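Local coordinates for protein phosphoserine phosphatase RsbX (Bacillus subtilis, PDB 3W42) that dephosphorylates the phosphoserine of RsbS as a manganese-binding PPM-type phosphatase, and so keeps the general stress factor sigma-B in check, at residues D44-G49 / G87-I92; G26-M31 / E54-I59; V107-F112 / H154-N159. All coordinates share one frame; numbering follows the deposited sequence. Where two conformers were deposited one is given.

Contact 1 (D44-G49 / G87-I92); sequences DGLGSG and GATASI
Gly87 and Leu46 meet at the end of two antiparallel strands in one of the two sheets of the PP2C-like alpha-beta-beta-alpha sandwich. Gly87 O accepts a bond from Leu46 N at 2.9 Å. It is nearly straight at hydrogen, 170°. Gly87 O also lies 3.6 Å from Gly45 CA, a C-H...O contact. Leu46 already belongs to the loop that leads into helix 49-65.

Ala88 faces Gly45 as a non-hydrogen-bonded pair. Its methyl packs against Gly45 CA at 4.0 Å and continues onto Ile59 of helix 49-65. On the backbone, Ala88 CA meets Asp44 O at 3.3 Å. The CD1 branch of Leu46 lies against the same Ala88 CA at 3.7 Å. Leu46 CG stands anti to the carbonyl carbon (chi1 -84°), and from there CD1 turns back to the strand.

Thr89 pairs with Asp44 through two backbone bonds, Asp44 N to Thr89 O and Thr89 N to Asp44 O. Both side chains leave the sheet on the side away from helix 49-65. There Asp44 OD2 binds the manganese ion, together with Asp156 and Asp189. Thr89 OG1 bonds to Asn109. Further along, Ala90 and Ile92 pack toward the helices, whereas Ser91 OG bonds to Tyr104 and Ser106. On the metal-binding face Asp44 CB lies in van der Waals contact with the Thr89 hydroxyl, 3.5 Å from OG1.

Contact 2 (G26-M31 / E54-I59); sequences GDSFFM and ESSAAI
Ser56 OG donates a hydrogen bond to Gly26 O at 2.8 Å. This joins the helix directly to the residue just before strand 27-33. The hydroxyl meets the carbonyl from well above its plane, 58° out of it. Ser56 OG sits between its own backbone N and carbonyl carbon (chi1 64°), and CB points at the strand. That places the oxygen over the Gly26 carbonyl. Gly26 O has a second probable donor, Gly45 N of the neighbouring strand, so the oxygen is shared between helix and sheet.

The second polar link runs between two hydroxyls. Ser28 was modelled in two conformers, and its contacts are those of the one described. In it, Ser28 OG lies 2.9 Å from Ser56 OG. Ser56 OG gives its proton to Gly26 O, so it can accept from Ser28 OG, although Asp27 O is a weak rival acceptor. Ser28 OG comes close to the helix backbone too, 3.2 Å from Ala57 N, but the angle there is too poor for a hydrogen bond.

In the fold, this is an edge strand of a PP2C-like sheet packed against helix 49-65. The strand and helix segments run almost parallel, 7° apart, and their axes approach to 7.0 Å. The side chains that meet across this gap are small: Ser28 from the strand, Ser56 and Ala57 from the helix.

Around the polar pair, Ser28 CB rests 3.4 Å from Ser56 O. The Ala57 methyl borders the Ser28 hydroxyl, with CB 4.1 Å from OG. Phe30 starts toward the helix, but its ring leads on to Lys60, Val63 and Glu64 in the next turns. Asp27 points the other way, toward the metal side of the sheet, where its OD2 bonds to Thr192 and Thr155.

Contact 3 (V107-F112 / H154-N159); sequences VGNVRF and HTDGLN
His154 O is gripped by two donors, the backbone N-H of Arg111 and water 2. Arg111 N reaches it at 2.9 Å. Water 2 also lies close to Asn109 O, but that distance is too short to be sound, so a water bridge between the two backbones where direct pairing stops is doubtful. His154 N returns a bond to Arg111 O. The two residues thus form the last hydrogen-bonded antiparallel pair before the strands part toward the metal site.

Their side chains leave the same face of the sheet and run side by side. Arg111 CB lies over one face of the imidazole, 4.0 Å from its centroid, as a CH-pi contact. Leu158 CD2 covers the opposite face, so the ring is sandwiched. Its rotation is fixed by His154 ND1, which donates to Thr155 O at 2.9 Å with a nearly straight bond of 175°. Thr155 O also takes Leu158 N, from the other face of its plane, and this closes a type I turn over residues 155-158.

At the second position of the turn, Asp156 turns its carboxylate toward Asn109 (chi1 66°). Asn109 ND2 donates to Asp156 OD2 at 2.9 Å. The bond is bent, 136° at hydrogen, and comes from above the carboxylate plane. Asp156 OD1 binds the manganese ion, so Asn109 is a second-shell partner of a metal ligand. Water 1 adds another link, donating to Asn109 OD1 and accepting from Asp156 N.

On the other side of the sheet, Val110 and Thr155 pack on Val42 of strand 37-45 in the facing sheet. The 154-159 loop carries the chain from strand 150-154 toward helix 163-169, with Leu158 against Tyr193 of strand 191-198.

Overall arrangement
The three contacts gather around the manganese ion at the edge of the two-sheet sandwich. Contact 1 supplies Asp44 and contact 3 supplies Asp156; Asp44 OD2 and Asp156 OD1 lie 2.9 Å apart, with Asp189 as the third protein ligand. The side chain of Asp27 in contact 2 comes to about 4 Å from the ion but is not one of these ligands. Contacts 1 and 2 share one sheet, their centres about 7 Å apart. In contact 3 the chain passes from that sheet to the facing one. Two hydrogen bonds tie contact 3 to the others: Thr89 OG1 to Asn109 OD1 at 3.0 Å, and Asp27 OD2 to Thr155 OG1 at 2.8 Å.

Contact 1 (D44-G49 / G87-I92)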
loop_
_atom_site.group_PDB
_atom_site.type_symbol
_atom_site.label_atom_id
_atom_site.label_comp_id
_atom_site.label_asym_id
_atom_site.label_seq_id
_atom_site.Cartn_x
_atom_site.Cartn_y
_atom_site.Cartn_z
ATOM N N ASP A 44 5.244 -2.128 6.762
ATOM C CA ASP A 44 6.154 -3.244 7.067
ATOM C C ASP A 44 6.929 -2.849 8.321
ATOM O O ASP A 44 7.737 -1.915 8.307
ATOM C CB ASP A 44 7.074 -3.477 5.857
ATOM C CG ASP A 44 8.024 -4.643 6.010
ATOM O OD1 ASP A 44 8.105 -5.188 7.143
ATOM O OD2 ASP A 44 8.697 -5.016 4.999
ATOM N N GLY A 45 6.667 -3.519 9.425
ATOM C CA GLY A 45 7.324 -3.203 10.651
ATOM C C GLY A 45 8.806 -3.575 10.669
ATOM O O GLY A 45 9.218 -4.546 10.079
ATOM N N LEU A 46 9.592 -2.738 11.319
ATOM C CA LEU A 46 10.985 -3.066 11.565
ATOM C C LEU A 46 11.074 -4.155 12.659
ATOM O O LEU A 46 10.095 -4.460 13.320
ATOM C CB LEU A 46 11.827 -1.843 11.885
ATOM C CG LEU A 46 12.353 -1.077 10.650
ATOM C CD1 LEU A 46 11.238 -0.395 9.826
ATOM C CD2 LEU A 46 13.417 -0.071 11.081
ATOM N N GLY A 47 12.239 -4.810 12.701
ATOM C CA GLY A 47 12.397 -6.124 13.345
ATOM C C GLY A 47 11.619 -7.149 12.558
ATOM O O GLY A 47 11.622 -7.163 11.318
ATOM N N SER A 48 10.950 -8.043 13.262
ATOM C CA SER A 48 10.211 -9.122 12.608
ATOM C C SER A 48 9.083 -9.603 13.500
ATOM O O SER A 48 9.045 -9.239 14.660
ATOM C CB SER A 48 11.146 -10.280 12.306
ATOM O OG SER A 48 11.649 -10.817 13.477
ATOM N N GLY A 49 8.217 -10.411 12.972
ATOM C CA GLY A 49 7.220 -11.095 13.806
ATOM C C GLY A 49 6.430 -10.176 14.682
ATOM O O GLY A 49 5.900 -9.178 14.230
ATOM N N GLY A 87 9.309 0.841 14.789
ATOM C CA GLY A 87 9.186 1.637 13.592
ATOM C C GLY A 87 8.629 0.830 12.485
ATOM O O GLY A 87 8.494 -0.380 12.542
ATOM N N ALA A 88 8.350 1.508 11.344
ATOM C CA ALA A 88 7.794 0.832 10.176
ATOM C C ALA A 88 8.060 1.621 8.919
ATOM O O ALA A 88 8.119 2.886 8.990
ATOM C CB ALA A 88 6.276 0.635 10.311
ATOM N N THR A 89 8.156 0.987 7.798
ATOM C CA THR A 89 8.002 1.641 6.524
ATOM C C THR A 89 6.515 1.628 6.153
ATOM O O THR A 89 5.798 0.681 6.532
ATOM C CB THR A 89 8.928 1.048 5.453
ATOM O OG1 THR A 89 8.524 -0.340 5.282
ATOM C CG2 THR A 89 10.367 1.141 5.834
ATOM N N ALA A 90 6.004 2.657 5.468
ATOM C CA ALA A 90 4.574 2.710 5.244
ATOM C C ALA A 90 4.241 3.647 4.089
ATOM O O ALA A 90 4.959 4.606 3.818
ATOM C CB ALA A 90 3.855 3.250 6.490
ATOM N N SER A 91 3.106 3.371 3.476
ATOM C CA SER A 91 2.538 4.136 2.388
ATOM C C SER A 91 1.085 4.281 2.601
ATOM O O SER A 91 0.376 3.327 2.972
ATOM C CB SER A 91 2.775 3.456 1.077
ATOM O OG SER A 91 4.195 3.356 0.862
ATOM N N ILE A 92 0.547 5.504 2.374
ATOM C CA ILE A 92 -0.848 5.826 2.579
ATOM C C ILE A 92 -1.392 6.510 1.325
ATOM O O ILE A 92 -0.796 7.447 0.799
ATOM C CB ILE A 92 -1.055 6.765 3.769
ATOM C CG1 ILE A 92 -0.461 6.111 5.036
ATOM C CG2 ILE A 92 -2.559 6.983 4.048
ATOM C CD1 ILE A 92 -0.590 7.008 6.310
#

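Contact 2 (G26-M31 / E54-I59)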
loop_
_atom_site.group_PDB
_atom_site.type_symbol
_atom_site.label_atom_id
_atom_site.label_comp_id
_atom_site.label_asym_id
_atom_site.label_seq_id
_atom_site.Cartn_x
_atom_site.Cartn_y
_atom_site.Cartn_z
ATOM N N GLY A 26 4.762 -9.451 10.045
ATOM C CA GLY A 26 5.210 -8.098 10.357
ATOM C C GLY A 26 4.636 -7.019 9.469
ATOM O O GLY A 26 4.836 -5.839 9.799
ATOM N N ASP A 27 3.956 -7.385 8.403
ATOM C CA ASP A 27 3.307 -6.457 7.514
ATOM C C ASP A 27 1.878 -6.218 8.005
ATOM O O ASP A 27 1.233 -7.121 8.539
ATOM C CB ASP A 27 3.183 -6.968 6.086
ATOM C CG ASP A 27 4.468 -7.094 5.231
ATOM O OD1 ASP A 27 5.542 -6.702 5.697
ATOM O OD2 ASP A 27 4.301 -7.608 4.086
ATOM N N SER A 28 1.317 -5.064 7.728
ATOM C CA SER A 28 -0.099 -4.822 7.944
ATOM C C SER A 28 -0.655 -4.033 6.745
ATOM O O SER A 28 0.066 -3.442 5.927
ATOM C CB SER A 28 -0.396 -4.173 9.323
ATOM O OG SER A 28 0.028 -4.839 10.491
ATOM N N PHE A 29 -1.993 -4.037 6.654
ATOM C CA PHE A 29 -2.706 -3.246 5.650
ATOM C C PHE A 29 -3.998 -2.782 6.229
ATOM O O PHE A 29 -4.540 -3.339 7.161
ATOM C CB PHE A 29 -2.925 -4.029 4.382
ATOM C CG PHE A 29 -3.851 -5.261 4.622
ATOM C CD1 PHE A 29 -5.214 -5.145 4.583
ATOM C CD2 PHE A 29 -3.292 -6.499 4.940
ATOM C CE1 PHE A 29 -6.016 -6.220 4.830
ATOM C CE2 PHE A 29 -4.110 -7.562 5.183
ATOM C CZ PHE A 29 -5.440 -7.395 5.189
ATOM N N PHE A 30 -4.528 -1.738 5.611
ATOM C CA PHE A 30 -5.904 -1.299 5.856
ATOM C C PHE A 30 -6.506 -0.855 4.522
ATOM O O PHE A 30 -5.806 -0.187 3.717
ATOM C CB PHE A 30 -6.001 -0.162 6.884
ATOM C CG PHE A 30 -7.432 0.188 7.149
ATOM C CD1 PHE A 30 -8.213 -0.665 7.878
ATOM C CD2 PHE A 30 -8.024 1.310 6.592
ATOM C CE1 PHE A 30 -9.593 -0.364 8.052
ATOM C CE2 PHE A 30 -9.336 1.591 6.765
ATOM C CZ PHE A 30 -10.134 0.776 7.478
ATOM N N MET A 31 -7.747 -1.118 4.271
ATOM C CA MET A 31 -8.458 -0.823 2.955
ATOM C C MET A 31 -9.885 -0.438 3.371
ATOM O O MET A 31 -10.533 -1.316 3.943
ATOM C CB MET A 31 -8.609 -1.988 1.934
ATOM C CG MET A 31 -9.583 -1.749 0.762
ATOM S SD MET A 31 -9.175 -0.333 -0.309
ATOM C CE MET A 31 -7.877 -1.152 -0.818
ATOM N N GLU A 54 3.506 -5.062 16.088
ATOM C CA GLU A 54 3.039 -3.972 16.902
ATOM C C GLU A 54 3.154 -2.657 16.179
ATOM O O GLU A 54 2.251 -1.807 16.269
ATOM C CB GLU A 54 3.903 -3.926 18.207
ATOM C CG GLU A 54 3.683 -2.855 19.122
ATOM C CD GLU A 54 4.764 -2.601 20.206
ATOM O OE1 GLU A 54 5.966 -2.516 19.956
ATOM O OE2 GLU A 54 4.365 -2.365 21.352
ATOM N N SER A 55 4.265 -2.438 15.482
ATOM C CA SER A 55 4.446 -1.191 14.711
ATOM C C SER A 55 3.534 -1.134 13.516
ATOM O O SER A 55 2.848 -0.110 13.341
ATOM C CB SER A 55 5.913 -1.027 14.323
ATOM O OG SER A 55 6.710 -0.697 15.429
ATOM N N SER A 56 3.491 -2.122 12.649
ATOM C CA SER A 56 2.638 -2.033 11.478
ATOM C C SER A 56 1.168 -2.037 11.832
ATOM O O SER A 56 0.369 -1.375 11.163
ATOM C CB SER A 56 3.025 -3.071 10.467
ATOM O OG SER A 56 2.808 -4.373 10.988
ATOM N N ALA A 57 0.781 -2.760 12.866
ATOM C CA ALA A 57 -0.599 -2.795 13.308
ATOM C C ALA A 57 -1.023 -1.450 13.850
ATOM O O ALA A 57 -2.203 -1.091 13.695
ATOM C CB ALA A 57 -0.811 -3.869 14.383
ATOM N N ALA A 58 -0.134 -0.686 14.479
ATOM C CA ALA A 58 -0.489 0.635 14.980
ATOM C C ALA A 58 -0.850 1.539 13.831
ATOM O O ALA A 58 -1.796 2.334 13.930
ATOM C CB ALA A 58 0.653 1.219 15.817
ATOM N N ILE A 59 -0.133 1.417 12.726
ATOM C CA ILE A 59 -0.397 2.110 11.499
ATOM C C ILE A 59 -1.775 1.777 10.949
ATOM O O ILE A 59 -2.595 2.650 10.631
ATOM C CB ILE A 59 0.733 1.958 10.539
ATOM C CG1 ILE A 59 1.998 2.662 11.226
ATOM C CG2 ILE A 59 0.372 2.530 9.182
ATOM C CD1 ILE A 59 3.258 2.590 10.389
#

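Contact 3 (V107-F112 / H154-N159)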
loop_
_atom_site.group_PDB
_atom_site.type_symbol
_atom_site.label_atom_id
_atom_site.label_comp_id
_atom_site.label_asym_id
_atom_site.label_seq_id
_atom_site.Cartn_x
_atom_site.Cartn_y
_atom_site.Cartn_z
ATOM N N VAL A 107 6.890 6.891 3.591
ATOM C CA VAL A 107 8.288 6.895 4.033
ATOM C C VAL A 107 8.758 5.436 4.038
ATOM O O VAL A 107 8.117 4.598 4.664
ATOM C CB VAL A 107 8.482 7.514 5.418
ATOM C CG1 VAL A 107 9.929 7.407 5.871
ATOM C CG2 VAL A 107 8.012 9.003 5.411
ATOM N N GLY A 108 9.865 5.175 3.359
ATOM C CA GLY A 108 10.427 3.857 3.352
ATOM C C GLY A 108 10.237 3.128 2.062
ATOM O O GLY A 108 10.156 3.715 0.990
ATOM N N ASN A 109 10.256 1.788 2.140
ATOM C CA ASN A 109 10.412 0.919 0.995
ATOM C C ASN A 109 9.147 0.200 0.593
ATOM O O ASN A 109 9.225 -0.743 -0.217
ATOM C CB ASN A 109 11.583 -0.050 1.215
ATOM C CG ASN A 109 11.238 -1.111 2.232
ATOM O OD1 ASN A 109 10.244 -0.991 2.969
ATOM N ND2 ASN A 109 12.072 -2.141 2.259
ATOM N N VAL A 110 7.994 0.651 1.034
ATOM C CA VAL A 110 6.745 0.174 0.508
ATOM C C VAL A 110 6.446 0.950 -0.749
ATOM O O VAL A 110 6.469 2.205 -0.751
ATOM C CB VAL A 110 5.580 0.353 1.583
ATOM C CG1 VAL A 110 4.256 -0.137 1.020
ATOM C CG2 VAL A 110 5.932 -0.376 2.862
ATOM N N ARG A 111 6.281 0.276 -1.867
ATOM C CA ARG A 111 6.242 0.893 -3.186
ATOM C C ARG A 111 4.821 1.054 -3.700
ATOM O O ARG A 111 3.947 0.253 -3.390
ATOM C CB ARG A 111 7.029 0.072 -4.159
ATOM C CG ARG A 111 8.538 -0.206 -3.776
ATOM C CD ARG A 111 9.282 1.007 -3.446
ATOM N NE ARG A 111 9.436 1.913 -4.565
ATOM C CZ ARG A 111 10.379 1.843 -5.513
ATOM N NH1 ARG A 111 11.375 0.940 -5.380
ATOM N NH2 ARG A 111 10.376 2.713 -6.522
ATOM N N PHE A 112 4.618 2.076 -4.500
ATOM C CA PHE A 112 3.353 2.375 -5.131
ATOM C C PHE A 112 3.612 2.663 -6.597
ATOM O O PHE A 112 4.501 3.451 -6.953
ATOM C CB PHE A 112 2.714 3.627 -4.481
ATOM C CG PHE A 112 1.482 4.166 -5.135
ATOM C CD1 PHE A 112 0.400 3.378 -5.508
ATOM C CD2 PHE A 112 1.317 5.551 -5.292
ATOM C CE1 PHE A 112 -0.750 3.945 -6.014
ATOM C CE2 PHE A 112 0.187 6.122 -5.798
ATOM C CZ PHE A 112 -0.874 5.320 -6.179
ATOM N N HIS A 154 2.906 -2.318 -2.542
ATOM C CA HIS A 154 3.451 -3.596 -2.062
ATOM C C HIS A 154 4.620 -3.427 -1.138
ATOM O O HIS A 154 5.441 -2.481 -1.262
ATOM C CB HIS A 154 3.830 -4.485 -3.237
ATOM C CG HIS A 154 4.989 -4.048 -4.061
ATOM N ND1 HIS A 154 6.292 -4.311 -3.692
ATOM C CD2 HIS A 154 5.097 -3.407 -5.258
ATOM C CE1 HIS A 154 7.108 -3.827 -4.650
ATOM N NE2 HIS A 154 6.400 -3.280 -5.614
ATOM N N THR A 155 4.758 -4.336 -0.187
ATOM C CA THR A 155 5.929 -4.433 0.641
ATOM C C THR A 155 7.121 -5.027 -0.127
ATOM O O THR A 155 6.970 -5.604 -1.222
ATOM C CB THR A 155 5.656 -5.148 1.970
ATOM O OG1 THR A 155 5.302 -6.496 1.665
ATOM C CG2 THR A 155 4.595 -4.457 2.804
ATOM N N ASP A 156 8.260 -4.944 0.517
ATOM C CA ASP A 156 9.496 -5.466 -0.063
ATOM C C ASP A 156 9.561 -6.966 -0.216
ATOM O O ASP A 156 10.413 -7.462 -0.889
ATOM C CB ASP A 156 10.702 -4.911 0.707
ATOM C CG ASP A 156 10.798 -5.392 2.138
ATOM O OD1 ASP A 156 9.906 -6.131 2.587
ATOM O OD2 ASP A 156 11.804 -4.987 2.801
ATOM N N GLY A 157 8.613 -7.694 0.333
ATOM C CA GLY A 157 8.534 -9.131 0.098
ATOM C C GLY A 157 8.146 -9.466 -1.333
ATOM O O GLY A 157 8.355 -10.600 -1.737
ATOM N N LEU A 158 7.557 -8.542 -2.097
ATOM C CA LEU A 158 7.235 -8.740 -3.481
ATOM C C LEU A 158 8.372 -8.085 -4.313
ATOM O O LEU A 158 8.562 -6.889 -4.294
ATOM C CB LEU A 158 5.926 -8.063 -3.847
ATOM C CG LEU A 158 5.499 -8.263 -5.292
ATOM C CD1 LEU A 158 5.193 -9.644 -5.657
ATOM C CD2 LEU A 158 4.318 -7.369 -5.617
ATOM N N ASN A 159 9.102 -8.959 -5.037
ATOM C CA ASN A 159 10.268 -8.570 -5.814
ATOM C C ASN A 159 10.002 -8.999 -7.267
ATOM O O ASN A 159 10.068 -10.150 -7.634
ATOM C CB ASN A 159 11.517 -9.250 -5.284
ATOM C CG ASN A 159 12.769 -8.817 -6.006
ATOM O OD1 ASN A 159 12.750 -7.891 -6.861
ATOM N ND2 ASN A 159 13.889 -9.475 -5.675
HETATM O O HOH W 1 8.450 -3.315 2.796
HETATM O O HOH W 2 8.352 -2.619 -1.656
#